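Local coordinates for pyrrolysyl-tRNA synthetase (Desulfitobacterium hafniense, PDB 3DSQ), which probably attaches pyrrolysine to its cognate tRNA at the expense of ATP, as a homodimeric class II aminoacyl-tRNA synthetase, at residues V198-V210 against T220-S232. Residues are numbered along the deposited sequence; the frame is centred on the assembly and turned at random.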
# COMPACT_ATOMS: atom_id res chain seq x y z
N VAL B 198 8.55 1.47 17.96
CA VAL B 198 7.69 2.12 16.98
C VAL B 198 7.52 3.62 17.23
O VAL B 198 7.76 4.44 16.33
CB VAL B 198 6.29 1.46 16.96
CG1 VAL B 198 5.35 2.24 16.05
CG2 VAL B 198 6.42 0.02 16.47
N LEU B 199 7.10 3.98 18.44
CA LEU B 199 6.90 5.38 18.76
C LEU B 199 8.18 6.19 18.64
O LEU B 199 8.14 7.38 18.31
CB LEU B 199 6.30 5.50 20.16
CG LEU B 199 4.91 4.86 20.24
CD1 LEU B 199 4.43 4.83 21.68
CD2 LEU B 199 3.93 5.63 19.36
N GLU B 200 9.32 5.56 18.89
CA GLU B 200 10.59 6.27 18.78
C GLU B 200 10.88 6.52 17.31
O GLU B 200 11.30 7.62 16.93
CB GLU B 200 11.73 5.47 19.40
CG GLU B 200 13.08 6.16 19.29
CD GLU B 200 13.09 7.55 19.94
OE1 GLU B 200 14.02 8.33 19.65
OE2 GLU B 200 12.17 7.85 20.74
N ALA B 201 10.66 5.51 16.49
CA ALA B 201 10.90 5.65 15.06
C ALA B 201 9.90 6.65 14.47
O ALA B 201 10.20 7.32 13.49
CB ALA B 201 10.77 4.31 14.36
N ALA B 202 8.72 6.76 15.08
CA ALA B 202 7.69 7.68 14.61
C ALA B 202 7.83 9.10 15.14
O ALA B 202 6.93 9.93 14.96
CB ALA B 202 6.30 7.14 14.96
N GLY B 203 8.93 9.39 15.82
CA GLY B 203 9.13 10.72 16.35
C GLY B 203 8.11 11.15 17.39
O GLY B 203 7.74 12.32 17.46
N ILE B 204 7.65 10.21 18.19
CA ILE B 204 6.70 10.51 19.25
C ILE B 204 7.37 10.12 20.56
O ILE B 204 7.69 8.95 20.78
CB ILE B 204 5.37 9.75 19.03
CG1 ILE B 204 4.66 10.32 17.80
CG2 ILE B 204 4.50 9.83 20.28
CD1 ILE B 204 3.30 9.73 17.51
N ARG B 205 7.60 11.10 21.42
CA ARG B 205 8.29 10.84 22.68
C ARG B 205 7.43 11.02 23.93
O ARG B 205 7.92 10.85 25.05
CB ARG B 205 9.54 11.73 22.77
CG ARG B 205 10.34 11.80 21.47
CD ARG B 205 11.75 12.31 21.70
NE ARG B 205 12.63 11.28 22.26
CZ ARG B 205 13.82 11.52 22.79
NH1 ARG B 205 14.30 12.76 22.84
NH2 ARG B 205 14.55 10.52 23.28
N GLU B 206 6.16 11.36 23.74
CA GLU B 206 5.23 11.54 24.85
C GLU B 206 4.06 10.57 24.71
O GLU B 206 3.22 10.74 23.82
CB GLU B 206 4.67 12.97 24.88
CG GLU B 206 5.71 14.07 25.00
CD GLU B 206 5.08 15.42 25.27
OE1 GLU B 206 4.16 15.82 24.52
OE2 GLU B 206 5.49 16.10 26.24
N PHE B 207 3.99 9.57 25.58
CA PHE B 207 2.90 8.59 25.52
C PHE B 207 2.84 7.75 26.79
O PHE B 207 3.82 7.66 27.54
CB PHE B 207 3.09 7.68 24.31
CG PHE B 207 4.33 6.83 24.39
CD1 PHE B 207 4.28 5.57 24.97
CD2 PHE B 207 5.54 7.31 23.91
CE1 PHE B 207 5.44 4.79 25.07
CE2 PHE B 207 6.70 6.54 24.01
CZ PHE B 207 6.64 5.28 24.59
N GLU B 208 1.69 7.13 27.02
CA GLU B 208 1.50 6.28 28.19
C GLU B 208 0.95 4.92 27.79
O GLU B 208 0.27 4.77 26.77
CB GLU B 208 0.55 6.96 29.19
CG GLU B 208 -0.89 7.11 28.69
CD GLU B 208 -1.81 7.73 29.72
OE1 GLU B 208 -1.83 7.24 30.87
OE2 GLU B 208 -2.51 8.72 29.39
N LEU B 209 1.24 3.91 28.61
CA LEU B 209 0.78 2.56 28.34
C LEU B 209 -0.39 2.22 29.26
O LEU B 209 -0.26 2.26 30.48
CB LEU B 209 1.93 1.58 28.57
CG LEU B 209 3.21 1.97 27.83
CD1 LEU B 209 4.35 1.07 28.24
CD2 LEU B 209 2.97 1.91 26.33
N VAL B 210 -1.54 1.91 28.67
CA VAL B 210 -2.72 1.58 29.45
C VAL B 210 -3.06 0.10 29.34
O VAL B 210 -3.43 -0.38 28.27
CB VAL B 210 -3.93 2.41 28.97
CG1 VAL B 210 -5.17 2.02 29.76
CG2 VAL B 210 -3.64 3.89 29.13
N THR B 220 -4.99 -6.59 27.55
CA THR B 220 -4.73 -5.67 26.46
C THR B 220 -3.90 -4.48 26.94
O THR B 220 -4.03 -4.04 28.08
CB THR B 220 -6.04 -5.12 25.85
OG1 THR B 220 -6.75 -4.37 26.85
CG2 THR B 220 -6.92 -6.27 25.37
N VAL B 221 -3.04 -3.97 26.06
CA VAL B 221 -2.20 -2.82 26.36
C VAL B 221 -2.44 -1.73 25.32
O VAL B 221 -1.99 -1.83 24.19
CB VAL B 221 -0.70 -3.20 26.35
CG1 VAL B 221 0.16 -1.95 26.52
CG2 VAL B 221 -0.41 -4.18 27.46
N ASP B 222 -3.17 -0.69 25.72
CA ASP B 222 -3.49 0.42 24.82
C ASP B 222 -2.52 1.58 24.99
O ASP B 222 -2.50 2.23 26.04
CB ASP B 222 -4.92 0.89 25.08
CG ASP B 222 -5.95 -0.16 24.71
OD1 ASP B 222 -7.15 0.04 25.02
OD2 ASP B 222 -5.57 -1.18 24.10
N VAL B 223 -1.73 1.84 23.96
CA VAL B 223 -0.77 2.94 23.99
C VAL B 223 -1.49 4.25 23.69
O VAL B 223 -2.32 4.32 22.78
CB VAL B 223 0.35 2.74 22.95
CG1 VAL B 223 1.41 3.81 23.13
CG2 VAL B 223 0.96 1.35 23.11
N MET B 224 -1.18 5.30 24.45
CA MET B 224 -1.84 6.58 24.26
C MET B 224 -1.05 7.81 24.68
O MET B 224 -0.08 7.74 25.43
CB MET B 224 -3.16 6.61 25.02
CG MET B 224 -4.02 5.37 24.86
SD MET B 224 -5.68 5.68 25.46
CE MET B 224 -5.36 5.94 27.19
N LYS B 225 -1.49 8.96 24.18
CA LYS B 225 -0.89 10.24 24.50
C LYS B 225 -2.09 11.01 25.04
O LYS B 225 -2.99 11.38 24.29
CB LYS B 225 -0.35 10.93 23.25
CG LYS B 225 0.41 12.22 23.52
CD LYS B 225 0.91 12.84 22.22
CE LYS B 225 1.60 14.18 22.47
NZ LYS B 225 2.09 14.80 21.21
N GLY B 226 -2.12 11.22 26.36
CA GLY B 226 -3.25 11.90 26.95
C GLY B 226 -4.48 11.04 26.70
O GLY B 226 -4.44 9.83 26.91
N ASP B 227 -5.56 11.65 26.22
CA ASP B 227 -6.79 10.93 25.93
C ASP B 227 -6.77 10.49 24.47
O ASP B 227 -7.81 10.29 23.84
CB ASP B 227 -8.00 11.85 26.19
CG ASP B 227 -9.34 11.13 26.07
OD1 ASP B 227 -9.74 10.78 24.94
OD2 ASP B 227 -9.99 10.90 27.11
N LEU B 228 -5.57 10.32 23.92
CA LEU B 228 -5.44 9.92 22.53
C LEU B 228 -4.84 8.53 22.36
O LEU B 228 -3.70 8.28 22.76
CB LEU B 228 -4.57 10.94 21.79
CG LEU B 228 -5.07 12.39 21.79
CD1 LEU B 228 -4.04 13.29 21.13
CD2 LEU B 228 -6.40 12.47 21.06
N GLU B 229 -5.60 7.63 21.75
CA GLU B 229 -5.12 6.27 21.51
C GLU B 229 -4.22 6.24 20.29
O GLU B 229 -4.60 6.71 19.21
CB GLU B 229 -6.27 5.30 21.28
CG GLU B 229 -5.79 3.87 21.00
CD GLU B 229 -6.93 2.91 20.69
OE1 GLU B 229 -7.69 3.18 19.74
OE2 GLU B 229 -7.05 1.89 21.40
N LEU B 230 -3.02 5.69 20.45
CA LEU B 230 -2.07 5.59 19.36
C LEU B 230 -1.91 4.16 18.87
O LEU B 230 -1.44 3.93 17.75
CB LEU B 230 -0.71 6.13 19.81
CG LEU B 230 -0.52 7.66 19.73
CD1 LEU B 230 -1.74 8.38 20.30
CD2 LEU B 230 0.74 8.04 20.48
N ALA B 231 -2.32 3.20 19.69
CA ALA B 231 -2.19 1.80 19.32
C ALA B 231 -2.82 0.85 20.33
O ALA B 231 -2.97 1.18 21.50
CB ALA B 231 -0.72 1.44 19.14
N SER B 232 -3.17 -0.34 19.85
CA SER B 232 -3.77 -1.37 20.69
C SER B 232 -3.03 -2.69 20.52
O SER B 232 -2.86 -3.17 19.40
CB SER B 232 -5.24 -1.54 20.34
OG SER B 232 -5.95 -0.34 20.60
O HOH W 1 5.29 13.72 21.66
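V210 and M224, which have the most surface buried in this contact, meet on one face of the sheet, where methyl CG2 of V210 lies 3.3 Å from CE of M224, tighter than usual for two carbons. The methionine chain bends at its last torsion (chi3 -65°), which brings CE to that methyl, and crosses the valine obliquely. The backbone beneath is antiparallel: E208 with M224 and V210 with D222 form hydrogen-bonded pairs, and L209 with V223 the non-hydrogen-bonded pair between them. Each hydrogen-bonded pair is joined by two main-chain bonds, among them M224 N to E208 O at 2.8 Å. E208 CG, set between its own backbone N and carbonyl carbon (chi1 67°), is thereby placed 3.4 Å from M224 O. K225 extends along the loop before the strand, its CG 3.2 Å from E206 O; its NZ is 4.0 Å from E206 OE1, beyond a salt bridge, and a water weakly links NZ to E206 N. A serine in place of K225 would probably leave E206 without the positive charge near it, and the water without one of its weak partners. On the opposite face, V223 is buried: CG1 lies 3.5 Å from L199 CD1, and CG2 packs alongside L209 CD2. L199 CD1 also covers the F207 ring, 3.2 Å above its centre, and L209 CD2 sits at the ring edge. Helix 187-201, ended by a Schellman motif at G203, thus packs against this apolar face, with helix 257-265 touching L230 and K225. The arrangement is an antiparallel beta hairpin, strands 208-213 and 219-225, at the border of the mixed, largely antiparallel sheet characteristic of the class II synthetase catalytic core.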